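Local coordinates for D-threo-3-hydroxyaspartate dehydratase (PDB 3WQC), which uses pyridoxal 5'-phosphate to deaminate D-threo-3-hydroxyaspartate to oxaloacetate and ammonia, and also dehydrates L-threo- and L-erythro-3-hydroxyaspartate and D-serine, at residues 62-67 with 247-252; 168-173 with 217-222; 201-206 with 234-239; 320-325 with 347-352. One frame throughout, in Å; residues are numbered along the deposited sequence. Where two conformers were deposited one is given.

Contact 1. Residues 62-67 with 247-252; sequences AAQRAA and VYVFFD. With PLP (pyridoxal-5'-phosphate), chain J.
Gln-64, on helix 58-66, meets Tyr-248 and Val-249 in the alanine racemase-like barrel domain, where the loop after strand 242-243 carries part of the pyridoxal phosphate site. The polar part of the meeting is small. Gln-64 and Tyr-248 reach toward each other from opposite directions, and OE1 of Gln-64 lies 3.0 Å from OH of Tyr-248, with the amide and ring planes 46° apart. A long side chain suits each place, because the backbones are well separated: even the nearest CA atoms, those of Gln-64 and Val-249, are 8.3 Å apart. With CG opposite the carbonyl carbon (chi1 -69°) and an extended chain beyond it, the amide is carried across this gap, while its NE2 turns back to a weak hydrogen bond with Val-60 O.

The apolar part is supplied by Val-249, which crosses the glutamine at about a right angle. Its CB lies 3.7 Å from Gln-64 OE1 and its CG2 4.0 Å from Gln-64 CD, so a short branched side chain fits against the amide. Met-37 of helix 27-44 also packs on Tyr-248.

Hydrogen bonds hold the 3-10 turn 247-249 and join it to the cofactor. Tyr-248 N bonds to Thr-228 OG1, which also binds the cofactor, and Val-247 O accepts from both Phe-250 N and Phe-251 N. The first residue of the turn offers its backbone N-H to the phosphate: Val-247 N donates to O3P of the cofactor over 3.2 Å, and more weakly to O1P over 3.4 Å.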
loop_
_atom_site.group_PDB
_atom_site.type_symbol
_atom_site.label_atom_id
_atom_site.label_comp_id
_atom_site.label_asym_id
_atom_site.label_seq_id
_atom_site.Cartn_x
_atom_site.Cartn_y
_atom_site.Cartn_z
ATOM N N ALA B 62 -13.875 18.433 -4.317
ATOM C CA ALA B 62 -14.994 19.361 -4.538
ATOM C C ALA B 62 -15.379 20.033 -3.240
ATOM O O ALA B 62 -15.722 21.211 -3.190
ATOM C CB ALA B 62 -16.230 18.644 -5.141
ATOM N N ALA B 63 -15.386 19.306 -2.135
ATOM C CA ALA B 63 -15.686 19.881 -0.822
ATOM C C ALA B 63 -14.642 20.906 -0.430
ATOM O O ALA B 63 -14.946 21.963 0.153
ATOM C CB ALA B 63 -15.811 18.810 0.273
ATOM N N GLN B 64 -13.382 20.603 -0.663
ATOM C CA GLN B 64 -12.288 21.597 -0.410
ATOM C C GLN B 64 -12.494 22.864 -1.267
ATOM O O GLN B 64 -12.360 23.985 -0.723
ATOM C CB GLN B 64 -10.938 20.953 -0.708
ATOM C CG GLN B 64 -10.636 19.844 0.381
ATOM C CD GLN B 64 -9.437 18.985 0.055
ATOM O OE1 GLN B 64 -8.412 18.994 0.844
ATOM N NE2 GLN B 64 -9.531 18.223 -1.005
ATOM N N ARG B 65 -12.868 22.706 -2.547
ATOM C CA ARG B 65 -13.068 23.870 -3.456
ATOM C C ARG B 65 -14.290 24.669 -2.961
ATOM O O ARG B 65 -14.211 25.928 -2.829
ATOM C CB ARG B 65 -13.290 23.425 -4.886
ATOM C CG ARG B 65 -13.594 24.581 -5.869
ATOM C CD ARG B 65 -13.636 24.000 -7.292
ATOM N NE ARG B 65 -14.786 23.075 -7.509
ATOM C CZ ARG B 65 -14.751 21.705 -7.593
ATOM N NH1 ARG B 65 -15.896 21.019 -7.805
ATOM N NH2 ARG B 65 -13.582 21.029 -7.490
ATOM N N ALA B 66 -15.388 23.988 -2.609
ATOM C CA ALA B 66 -16.585 24.667 -2.120
ATOM C C ALA B 66 -16.324 25.546 -0.869
ATOM O O ALA B 66 -16.963 26.624 -0.692
ATOM C CB ALA B 66 -17.721 23.688 -1.851
ATOM N N ALA B 67 -15.389 25.115 -0.036
ATOM C CA ALA B 67 -15.047 25.803 1.203
ATOM C C ALA B 67 -14.172 27.035 1.001
ATOM O O ALA B 67 -14.023 27.823 1.928
ATOM C CB ALA B 67 -14.472 24.879 2.266
ATOM N N VAL B 247 -2.967 16.246 4.098
ATOM C CA VAL B 247 -3.433 15.135 4.977
ATOM C C VAL B 247 -4.481 15.680 5.927
ATOM O O VAL B 247 -5.304 14.882 6.415
ATOM C CB VAL B 247 -2.285 14.445 5.728
ATOM C CG1 VAL B 247 -1.637 15.362 6.811
ATOM C CG2 VAL B 247 -2.761 13.094 6.273
ATOM N N TYR B 248 -4.477 16.979 6.221
ATOM C CA TYR B 248 -5.460 17.570 7.158
ATOM C C TYR B 248 -6.903 17.212 6.807
ATOM O O TYR B 248 -7.774 17.301 7.692
ATOM C CB TYR B 248 -5.294 19.125 7.176
ATOM C CG TYR B 248 -6.003 19.736 5.984
ATOM C CD1 TYR B 248 -5.407 19.822 4.709
ATOM C CD2 TYR B 248 -7.335 20.243 6.101
ATOM C CE1 TYR B 248 -6.083 20.318 3.607
ATOM C CE2 TYR B 248 -8.014 20.695 5.003
ATOM C CZ TYR B 248 -7.405 20.812 3.779
ATOM O OH TYR B 248 -8.072 21.311 2.689
ATOM N N VAL B 249 -7.237 16.958 5.558
ATOM C CA VAL B 249 -8.605 16.727 5.182
ATOM C C VAL B 249 -9.182 15.577 6.018
ATOM O O VAL B 249 -10.401 15.637 6.430
ATOM C CB VAL B 249 -8.772 16.546 3.630
ATOM C CG1 VAL B 249 -8.137 15.228 3.101
ATOM C CG2 VAL B 249 -10.253 16.606 3.196
ATOM N N PHE B 250 -8.335 14.562 6.271
ATOM C CA PHE B 250 -8.749 13.453 7.145
ATOM C C PHE B 250 -8.078 13.405 8.486
ATOM O O PHE B 250 -8.648 12.852 9.463
ATOM C CB PHE B 250 -8.504 12.072 6.439
ATOM C CG PHE B 250 -9.201 11.958 5.088
ATOM C CD1 PHE B 250 -10.513 12.506 4.847
ATOM C CD2 PHE B 250 -8.582 11.228 4.071
ATOM C CE1 PHE B 250 -11.155 12.338 3.592
ATOM C CE2 PHE B 250 -9.240 11.038 2.843
ATOM C CZ PHE B 250 -10.493 11.611 2.590
ATOM N N PHE B 251 -6.821 13.864 8.582
ATOM C CA PHE B 251 -5.940 13.590 9.685
ATOM C C PHE B 251 -5.688 12.082 9.883
ATOM O O PHE B 251 -6.232 11.265 9.108
ATOM C CB PHE B 251 -6.374 14.286 11.040
ATOM C CG PHE B 251 -6.237 15.788 10.991
ATOM C CD1 PHE B 251 -4.952 16.358 10.850
ATOM C CD2 PHE B 251 -7.352 16.616 11.142
ATOM C CE1 PHE B 251 -4.782 17.762 10.926
ATOM C CE2 PHE B 251 -7.189 18.030 11.180
ATOM C CZ PHE B 251 -5.899 18.570 11.086
ATOM N N ASP B 252 -4.847 11.756 10.852
ATOM C CA ASP B 252 -4.429 10.397 11.127
ATOM C C ASP B 252 -3.678 10.357 12.413
ATOM O O ASP B 252 -3.572 11.416 13.113
ATOM C CB ASP B 252 -3.659 9.787 9.923
ATOM C CG ASP B 252 -2.374 10.565 9.594
ATOM O OD1 ASP B 252 -1.807 11.163 10.557
ATOM O OD2 ASP B 252 -1.941 10.584 8.419
HETATM N N1 PLP J . 3.522 19.947 -0.680
HETATM C C2 PLP J . 4.202 18.924 -1.235
HETATM C C2A PLP J . 5.275 19.180 -2.268
HETATM C C3 PLP J . 3.876 17.576 -0.836
HETATM O O3 PLP J . 4.528 16.571 -1.402
HETATM C C4 PLP J . 2.852 17.395 0.160
HETATM C C4A PLP J . 2.495 16.065 0.530
HETATM C C5 PLP J . 2.186 18.540 0.689
HETATM C C6 PLP J . 2.611 19.815 0.288
HETATM C C5A PLP J . 1.111 18.403 1.739
HETATM O O4P PLP J . 1.738 17.912 3.012
HETATM P P PLP J . 0.750 17.317 4.123
HETATM O O1P PLP J . -0.323 18.337 4.219
HETATM O O2P PLP J . 1.607 17.267 5.339
HETATM O O3P PLP J . 0.202 16.030 3.659
#

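Contact 2. Residues 168-173 with 217-222; sequences TLHDGG and GLPCPV
His-170 lays one face of its imidazole against the ring of Pro-219, near the end of helix 159-171 in the barrel domain. CD of Pro-219 sits 4.0 Å from the centroid of the His-170 ring and 26° off its normal, a CH-pi contact displaced toward the ND1 side of the rim. The histidine gains this position because its CG stands opposite the backbone N (chi1 -176°), which swings the ring out to the loop 217-222.

Leu-218 slides past the histidine in the reverse direction. Its CD2 lies 3.8 Å from CB of His-170 and touches the root of the side chain, while the buried leucine also packs on Leu-176 of strand 175-180 and on Leu-213. Glycine suits both neighbouring helix ends, since Gly-173 and Gly-217 each take the positive phi of a Schellman motif; the second of these turns the chain toward strand 222-225.

A serine in place of Pro-219 would probably lose the CH-pi contact and leave the imidazole freer to turn.

No hydrogen bond crosses between the segments. The join therefore rests on dispersion and on the weak polarity of proline CH groups, which carry slight positive charge beside N and suit an aromatic face.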
loop_
_atom_site.group_PDB
_atom_site.type_symbol
_atom_site.label_atom_id
_atom_site.label_comp_id
_atom_site.label_asym_id
_atom_site.label_seq_id
_atom_site.Cartn_x
_atom_site.Cartn_y
_atom_site.Cartn_z
ATOM N N THR B 168 17.681 30.451 -16.890
ATOM C CA THR B 168 17.523 29.436 -17.939
ATOM C C THR B 168 16.034 29.417 -18.365
ATOM O O THR B 168 15.686 29.361 -19.560
ATOM C CB THR B 168 17.930 28.056 -17.414
ATOM O OG1 THR B 168 19.323 28.074 -17.114
ATOM C CG2 THR B 168 17.622 26.945 -18.438
ATOM N N LEU B 169 15.136 29.442 -17.337
ATOM C CA LEU B 169 13.702 29.454 -17.663
ATOM C C LEU B 169 13.263 30.739 -18.357
ATOM O O LEU B 169 12.609 30.724 -19.422
ATOM C CB LEU B 169 12.882 29.261 -16.344
ATOM C CG LEU B 169 13.057 27.859 -15.731
ATOM C CD1 LEU B 169 12.464 27.898 -14.281
ATOM C CD2 LEU B 169 12.425 26.745 -16.576
ATOM N N HIS B 170 13.652 31.886 -17.757
ATOM C CA HIS B 170 13.135 33.181 -18.263
ATOM C C HIS B 170 13.707 33.567 -19.635
ATOM O O HIS B 170 12.992 33.940 -20.572
ATOM C CB HIS B 170 13.451 34.232 -17.224
ATOM C CG HIS B 170 12.913 35.576 -17.564
ATOM N ND1 HIS B 170 11.584 35.856 -17.507
ATOM C CD2 HIS B 170 13.529 36.734 -17.925
ATOM C CE1 HIS B 170 11.367 37.148 -17.879
ATOM N NE2 HIS B 170 12.542 37.687 -18.091
ATOM N N ASP B 171 15.054 33.359 -19.795
ATOM C CA ASP B 171 15.725 33.690 -21.049
ATOM C C ASP B 171 15.250 32.688 -22.105
ATOM O O ASP B 171 15.253 33.007 -23.312
ATOM C CB ASP B 171 17.222 33.509 -20.946
ATOM C CG ASP B 171 17.870 34.488 -20.022
ATOM O OD1 ASP B 171 17.314 35.545 -19.683
ATOM O OD2 ASP B 171 19.063 34.180 -19.608
ATOM N N GLY B 172 14.854 31.469 -21.655
ATOM C CA GLY B 172 14.423 30.409 -22.534
ATOM C C GLY B 172 13.001 30.584 -23.005
ATOM O O GLY B 172 12.531 29.711 -23.768
ATOM N N GLY B 173 12.285 31.612 -22.550
ATOM C CA GLY B 173 10.908 31.881 -22.970
ATOM C C GLY B 173 9.830 31.170 -22.214
ATOM O O GLY B 173 8.636 31.228 -22.561
ATOM N N GLY B 217 16.106 40.758 -11.030
ATOM C CA GLY B 217 15.237 41.182 -12.166
ATOM C C GLY B 217 14.350 40.107 -12.715
ATOM O O GLY B 217 13.749 40.317 -13.761
ATOM N N LEU B 218 14.271 38.963 -11.996
ATOM C CA LEU B 218 13.473 37.818 -12.530
ATOM C C LEU B 218 12.094 37.840 -11.873
ATOM O O LEU B 218 11.997 38.225 -10.694
ATOM C CB LEU B 218 14.172 36.471 -12.162
ATOM C CG LEU B 218 15.514 36.298 -12.905
ATOM C CD1 LEU B 218 16.278 35.215 -12.207
ATOM C CD2 LEU B 218 15.201 35.930 -14.367
ATOM N N PRO B 219 11.036 37.478 -12.626
ATOM C CA PRO B 219 9.716 37.442 -11.972
ATOM C C PRO B 219 9.643 36.306 -10.980
ATOM O O PRO B 219 10.244 35.199 -11.195
ATOM C CB PRO B 219 8.766 37.144 -13.138
ATOM C CG PRO B 219 9.623 36.401 -14.177
ATOM C CD PRO B 219 11.074 36.908 -14.000
ATOM N N CYS B 220 8.887 36.497 -9.929
ATOM C CA CYS B 220 8.626 35.396 -8.955
ATOM C C CYS B 220 7.326 35.725 -8.241
ATOM O O CYS B 220 7.363 35.982 -7.051
ATOM C CB CYS B 220 9.826 35.184 -8.010
ATOM S SG CYS B 220 9.595 33.638 -7.068
ATOM N N PRO B 221 6.158 35.652 -8.977
ATOM C CA PRO B 221 4.963 36.223 -8.305
ATOM C C PRO B 221 4.394 35.320 -7.196
ATOM O O PRO B 221 3.673 35.831 -6.325
ATOM C CB PRO B 221 4.008 36.444 -9.459
ATOM C CG PRO B 221 4.508 35.548 -10.554
ATOM C CD PRO B 221 5.994 35.468 -10.436
ATOM N N VAL B 222 4.565 34.001 -7.300
ATOM C CA VAL B 222 3.983 33.119 -6.288
ATOM C C VAL B 222 5.067 32.651 -5.328
ATOM O O VAL B 222 6.211 32.294 -5.708
ATOM C CB VAL B 222 3.346 31.854 -6.943
ATOM C CG1 VAL B 222 3.040 30.769 -5.861
ATOM C CG2 VAL B 222 2.148 32.282 -7.772
#

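Contact 3. Residues 201-206 with 234-239; sequences RERAGC and ASRLDG
Arg-203, on helix 192-215, points its CB at the loop 234-239 and sends the rest of its side chain along it, in the barrel domain. CG comes first and lies 3.7 Å from Asp-238 O, with Leu-237 CD2 a little farther off, an apolar neighbour for this aliphatic carbon. CD packs on the backbone itself, 3.4 Å from Arg-236 O and 3.7 Å from Leu-237 CA. The chain then bends at chi3 (66°), and this bend turns the guanidinium back across the loop. NE and NH2 lie beside the side chain of Arg-236, and NH2 also forms a salt bridge with Glu-200 OE1 one turn back on the same helix. NH1 makes the bond that crosses the contact: it donates to Asp-238 O over 2.9 Å, with an N-H...O angle of 157°. The acceptor lies in the guanidinium plane, although the donor is tilted from the plane of the carbonyl.

Arg-236 has two deposited conformers. In the one described, NH2 of Arg-203 lies over a face of its guanidinium, 3.5 Å from Arg-236 NH2, and the two planes are 43° apart. Its NH2 too forms a salt bridge with Glu-200 OE1. An arginine fits position 203 because its aliphatic part can lie on backbone while its far end donates in several directions.

In this conformer the shared Glu-200 carboxylate probably offsets the two like charges, while the single bond from Arg-203 NH1 to Asp-238 O does not involve the side chain of Arg-236.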
loop_
_atom_site.group_PDB
_atom_site.type_symbol
_atom_site.label_atom_id
_atom_site.label_comp_id
_atom_site.label_asym_id
_atom_site.label_seq_id
_atom_site.Cartn_x
_atom_site.Cartn_y
_atom_site.Cartn_z
ATOM N N ARG B 201 10.950 29.092 9.693
ATOM C CA ARG B 201 12.134 28.780 8.833
ATOM C C ARG B 201 11.643 28.496 7.400
ATOM O O ARG B 201 12.280 28.926 6.404
ATOM C CB ARG B 201 12.878 27.548 9.364
ATOM C CG ARG B 201 14.067 27.000 8.647
ATOM C CD ARG B 201 14.755 25.859 9.507
ATOM N NE ARG B 201 15.634 25.129 8.654
ATOM C CZ ARG B 201 16.903 25.449 8.475
ATOM N NH1 ARG B 201 17.444 26.457 9.177
ATOM N NH2 ARG B 201 17.647 24.722 7.666
ATOM N N GLU B 202 10.536 27.751 7.253
ATOM C CA GLU B 202 10.004 27.407 5.904
ATOM C C GLU B 202 9.557 28.710 5.178
ATOM O O GLU B 202 9.904 28.957 4.014
ATOM C CB GLU B 202 8.796 26.460 6.132
ATOM C CG GLU B 202 8.198 25.979 4.814
ATOM C CD GLU B 202 6.917 25.133 4.956
ATOM O OE1 GLU B 202 6.097 25.361 5.897
ATOM O OE2 GLU B 202 6.675 24.266 4.050
ATOM N N ARG B 203 8.805 29.591 5.904
ATOM C CA ARG B 203 8.342 30.857 5.323
ATOM C C ARG B 203 9.558 31.671 4.953
ATOM O O ARG B 203 9.649 32.214 3.832
ATOM C CB ARG B 203 7.472 31.669 6.353
ATOM C CG ARG B 203 6.872 32.942 5.810
ATOM C CD ARG B 203 6.611 33.945 6.936
ATOM N NE ARG B 203 7.897 34.426 7.566
ATOM C CZ ARG B 203 8.765 35.288 6.973
ATOM N NH1 ARG B 203 8.467 35.942 5.838
ATOM N NH2 ARG B 203 9.898 35.572 7.646
ATOM N N ALA B 204 10.456 31.862 5.921
ATOM C CA ALA B 204 11.636 32.777 5.707
ATOM C C ALA B 204 12.503 32.299 4.558
ATOM O O ALA B 204 12.942 33.107 3.713
ATOM C CB ALA B 204 12.479 32.880 6.993
ATOM N N GLY B 205 12.710 30.982 4.444
ATOM C CA GLY B 205 13.582 30.469 3.389
ATOM C C GLY B 205 12.900 30.588 2.020
ATOM O O GLY B 205 13.584 30.945 1.043
ATOM N N CYS B 206 11.582 30.320 1.910
ATOM C CA CYS B 206 10.956 30.425 0.583
ATOM C C CYS B 206 10.956 31.890 0.144
ATOM O O CYS B 206 11.164 32.196 -1.017
ATOM C CB CYS B 206 9.564 29.795 0.673
ATOM S SG CYS B 206 9.070 29.219 -0.960
ATOM N N ALA B 234 1.958 28.021 11.698
ATOM C CA ALA B 234 2.673 29.250 11.325
ATOM C C ALA B 234 2.055 30.419 12.106
ATOM O O ALA B 234 0.856 30.574 12.087
ATOM C CB ALA B 234 2.613 29.431 9.816
ATOM N N SER B 235 2.855 31.239 12.775
ATOM C CA SER B 235 2.272 32.488 13.363
ATOM C C SER B 235 1.987 33.543 12.375
ATOM O O SER B 235 0.996 34.271 12.534
ATOM C CB SER B 235 3.038 33.098 14.546
ATOM O OG SER B 235 4.370 32.905 14.423
ATOM N N ARG B 236 2.901 33.698 11.420
ATOM C CA ARG B 236 2.759 34.740 10.383
ATOM C C ARG B 236 3.153 34.144 9.035
ATOM O O ARG B 236 3.948 33.187 8.990
ATOM C CB ARG B 236 3.672 35.959 10.678
ATOM C CG ARG B 236 5.157 35.571 10.620
ATOM C CD ARG B 236 6.091 36.757 10.740
ATOM N NE ARG B 236 7.488 36.393 10.884
ATOM C CZ ARG B 236 8.453 37.279 10.650
ATOM N NH1 ARG B 236 8.101 38.479 10.265
ATOM N NH2 ARG B 236 9.728 37.025 10.861
ATOM N N LEU B 237 2.598 34.681 7.965
ATOM C CA LEU B 237 2.925 34.214 6.626
ATOM C C LEU B 237 3.293 35.338 5.679
ATOM O O LEU B 237 2.951 35.290 4.485
ATOM C CB LEU B 237 1.826 33.287 6.005
ATOM C CG LEU B 237 1.720 31.921 6.718
ATOM C CD1 LEU B 237 0.442 31.115 6.304
ATOM C CD2 LEU B 237 2.986 31.040 6.544
ATOM N N ASP B 238 3.909 36.400 6.241
ATOM C CA ASP B 238 4.267 37.548 5.403
ATOM C C ASP B 238 5.088 37.084 4.161
ATOM O O ASP B 238 6.035 36.250 4.326
ATOM C CB ASP B 238 5.063 38.542 6.206
ATOM C CG ASP B 238 4.318 38.995 7.376
ATOM O OD1 ASP B 238 4.307 38.298 8.397
ATOM O OD2 ASP B 238 3.786 40.136 7.292
ATOM N N GLY B 239 4.742 37.566 2.958
ATOM C CA GLY B 239 5.521 37.209 1.806
ATOM C C GLY B 239 5.051 35.959 1.110
ATOM O O GLY B 239 5.431 35.699 -0.050
#

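Contact 4. Residues 320-325 with 347-352; sequences PGFVLT and TRFPLG
Phe-322 has the most surface buried here, and it receives Phe-349 on one face and Arg-348 at its edge. The phenylalanines form a T-shaped pair: the edge of Phe-349 points at the face of Phe-322, with ring centroids 5.1 Å apart and planes at 81°. Phe-349 CE2 stands above the middle of the other ring, 3.9 Å from Phe-322 CE1. Both rings have CG opposite the carbonyl carbon, Phe-322 with chi1 -68°, which brings them between strand 322-327 and the end of helix 345-348 in the C-terminal β domain.

Arg-348 lays a guanidinium face against the rim of Phe-322. Its NH1 is 3.6 Å from Phe-322 CE2, and its NH2 has a long, weak ion pair with Glu-342. Large side chains suit these places, as the CA atoms of Phe-322 and Phe-349 are 10.8 Å apart, and Met-319 packs against both Arg-348 and Phe-349.

Replacing Phe-322 with an alanine would probably open a gap beside Phe-349 and leave the Arg-348 guanidinium without its aromatic support.

The positive CH rim of one phenylalanine meets the negative face of the other, whereas the guanidinium meets a rim, so that contact probably owes more to dispersion than to cation-pi attraction.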
loop_
_atom_site.group_PDB
_atom_site.type_symbol
_atom_site.label_atom_id
_atom_site.label_comp_id
_atom_site.label_asym_id
_atom_site.label_seq_id
_atom_site.Cartn_x
_atom_site.Cartn_y
_atom_site.Cartn_z
ATOM N N PRO B 320 -9.776 2.525 24.216
ATOM C CA PRO B 320 -8.376 2.741 24.622
ATOM C C PRO B 320 -7.606 1.466 24.995
ATOM O O PRO B 320 -8.178 0.511 25.596
ATOM C CB PRO B 320 -8.489 3.634 25.873
ATOM C CG PRO B 320 -9.943 3.831 26.090
ATOM C CD PRO B 320 -10.737 3.386 24.947
ATOM N N GLY B 321 -6.331 1.432 24.629
ATOM C CA GLY B 321 -5.515 0.247 24.907
ATOM C C GLY B 321 -5.586 -0.930 23.966
ATOM O O GLY B 321 -4.761 -1.843 24.118
ATOM N N PHE B 322 -6.517 -0.911 22.978
ATOM C CA PHE B 322 -6.509 -1.951 21.921
ATOM C C PHE B 322 -6.033 -1.376 20.626
ATOM O O PHE B 322 -6.543 -0.308 20.197
ATOM C CB PHE B 322 -7.915 -2.530 21.747
ATOM C CG PHE B 322 -8.362 -3.354 22.972
ATOM C CD1 PHE B 322 -7.788 -4.603 23.254
ATOM C CD2 PHE B 322 -9.230 -2.798 23.862
ATOM C CE1 PHE B 322 -8.201 -5.362 24.356
ATOM C CE2 PHE B 322 -9.662 -3.505 24.991
ATOM C CZ PHE B 322 -9.121 -4.773 25.253
ATOM N N VAL B 323 -5.042 -2.049 20.041
ATOM C CA VAL B 323 -4.574 -1.606 18.722
ATOM C C VAL B 323 -4.357 -2.834 17.856
ATOM O O VAL B 323 -4.436 -3.961 18.368
ATOM C CB VAL B 323 -3.190 -0.840 18.847
ATOM C CG1 VAL B 323 -3.328 0.425 19.711
ATOM C CG2 VAL B 323 -2.059 -1.771 19.380
ATOM N N LEU B 324 -4.072 -2.688 16.557
ATOM C CA LEU B 324 -3.640 -3.847 15.778
ATOM C C LEU B 324 -2.132 -3.971 16.060
ATOM O O LEU B 324 -1.286 -3.169 15.580
ATOM C CB LEU B 324 -3.904 -3.577 14.301
ATOM C CG LEU B 324 -5.380 -3.425 13.919
ATOM C CD1 LEU B 324 -5.504 -3.425 12.337
ATOM C CD2 LEU B 324 -6.192 -4.606 14.530
ATOM N N THR B 325 -1.753 -4.987 16.825
ATOM C CA THR B 325 -0.371 -5.124 17.210
ATOM C C THR B 325 0.462 -5.796 16.082
ATOM O O THR B 325 1.702 -5.740 16.111
ATOM C CB THR B 325 -0.228 -5.926 18.526
ATOM O OG1 THR B 325 -0.889 -7.188 18.324
ATOM C CG2 THR B 325 -0.836 -5.176 19.718
ATOM N N THR B 347 -15.135 -12.711 24.354
ATOM C CA THR B 347 -16.335 -12.012 24.899
ATOM C C THR B 347 -16.179 -10.510 24.605
ATOM O O THR B 347 -17.146 -9.821 24.259
ATOM C CB THR B 347 -16.730 -12.452 26.428
ATOM O OG1 THR B 347 -15.895 -11.758 27.333
ATOM C CG2 THR B 347 -16.557 -13.939 26.616
ATOM N N ARG B 348 -14.951 -9.990 24.691
ATOM C CA ARG B 348 -14.780 -8.575 24.385
ATOM C C ARG B 348 -15.033 -8.241 22.890
ATOM O O ARG B 348 -15.567 -7.185 22.534
ATOM C CB ARG B 348 -13.403 -8.101 24.779
ATOM C CG ARG B 348 -13.342 -6.606 24.646
ATOM C CD ARG B 348 -14.307 -5.953 25.598
ATOM N NE ARG B 348 -13.418 -5.607 26.679
ATOM C CZ ARG B 348 -12.839 -4.426 26.816
ATOM N NH1 ARG B 348 -13.156 -3.428 25.995
ATOM N NH2 ARG B 348 -12.022 -4.242 27.843
ATOM N N PHE B 349 -14.569 -9.131 22.048
ATOM C CA PHE B 349 -14.641 -8.987 20.589
ATOM C C PHE B 349 -15.241 -10.244 19.934
ATOM O O PHE B 349 -14.516 -11.017 19.312
ATOM C CB PHE B 349 -13.247 -8.651 20.013
ATOM C CG PHE B 349 -12.703 -7.348 20.493
ATOM C CD1 PHE B 349 -13.170 -6.112 19.929
ATOM C CD2 PHE B 349 -11.716 -7.295 21.499
ATOM C CE1 PHE B 349 -12.624 -4.876 20.405
ATOM C CE2 PHE B 349 -11.223 -6.075 21.965
ATOM C CZ PHE B 349 -11.670 -4.875 21.436
ATOM N N PRO B 350 -16.580 -10.408 19.963
ATOM C CA PRO B 350 -17.110 -11.719 19.437
ATOM C C PRO B 350 -16.945 -11.883 17.899
ATOM O O PRO B 350 -16.881 -10.849 17.148
ATOM C CB PRO B 350 -18.618 -11.655 19.805
ATOM C CG PRO B 350 -18.652 -10.657 20.901
ATOM C CD PRO B 350 -17.607 -9.634 20.680
ATOM N N LEU B 351 -16.829 -13.122 17.410
ATOM C CA LEU B 351 -16.800 -13.372 15.997
ATOM C C LEU B 351 -17.905 -12.595 15.306
ATOM O O LEU B 351 -19.049 -12.526 15.832
ATOM C CB LEU B 351 -16.962 -14.903 15.725
ATOM C CG LEU B 351 -17.067 -15.432 14.252
ATOM C CD1 LEU B 351 -15.736 -15.317 13.526
ATOM C CD2 LEU B 351 -17.609 -16.883 14.074
ATOM N N GLY B 352 -17.550 -11.926 14.190
ATOM C CA GLY B 352 -18.505 -11.121 13.439
ATOM C C GLY B 352 -18.715 -9.697 13.904
ATOM O O GLY B 352 -19.313 -8.937 13.168
#

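Contacts 1, 2 and 3 all lie in the barrel domain, whereas contact 4 belongs to the C-terminal β domain. Along the chain, contact 1 opens first and closes last of the three. Contacts 2 and 3 fall between its ends and alternate, their centres about 22 Å apart: segment 201-206 lies on helix 192-215, and segment 217-222 follows that helix. Contact 4 comes last, centred about 30 Å from contact 1 and about 58 Å from contact 2, which is across the chain's centre from it. Contact 1 reaches the cofactor, through Val-247; contacts 2 and 3 join helices to loops leading into barrel strands, and contact 4 joins a strand to a helix end.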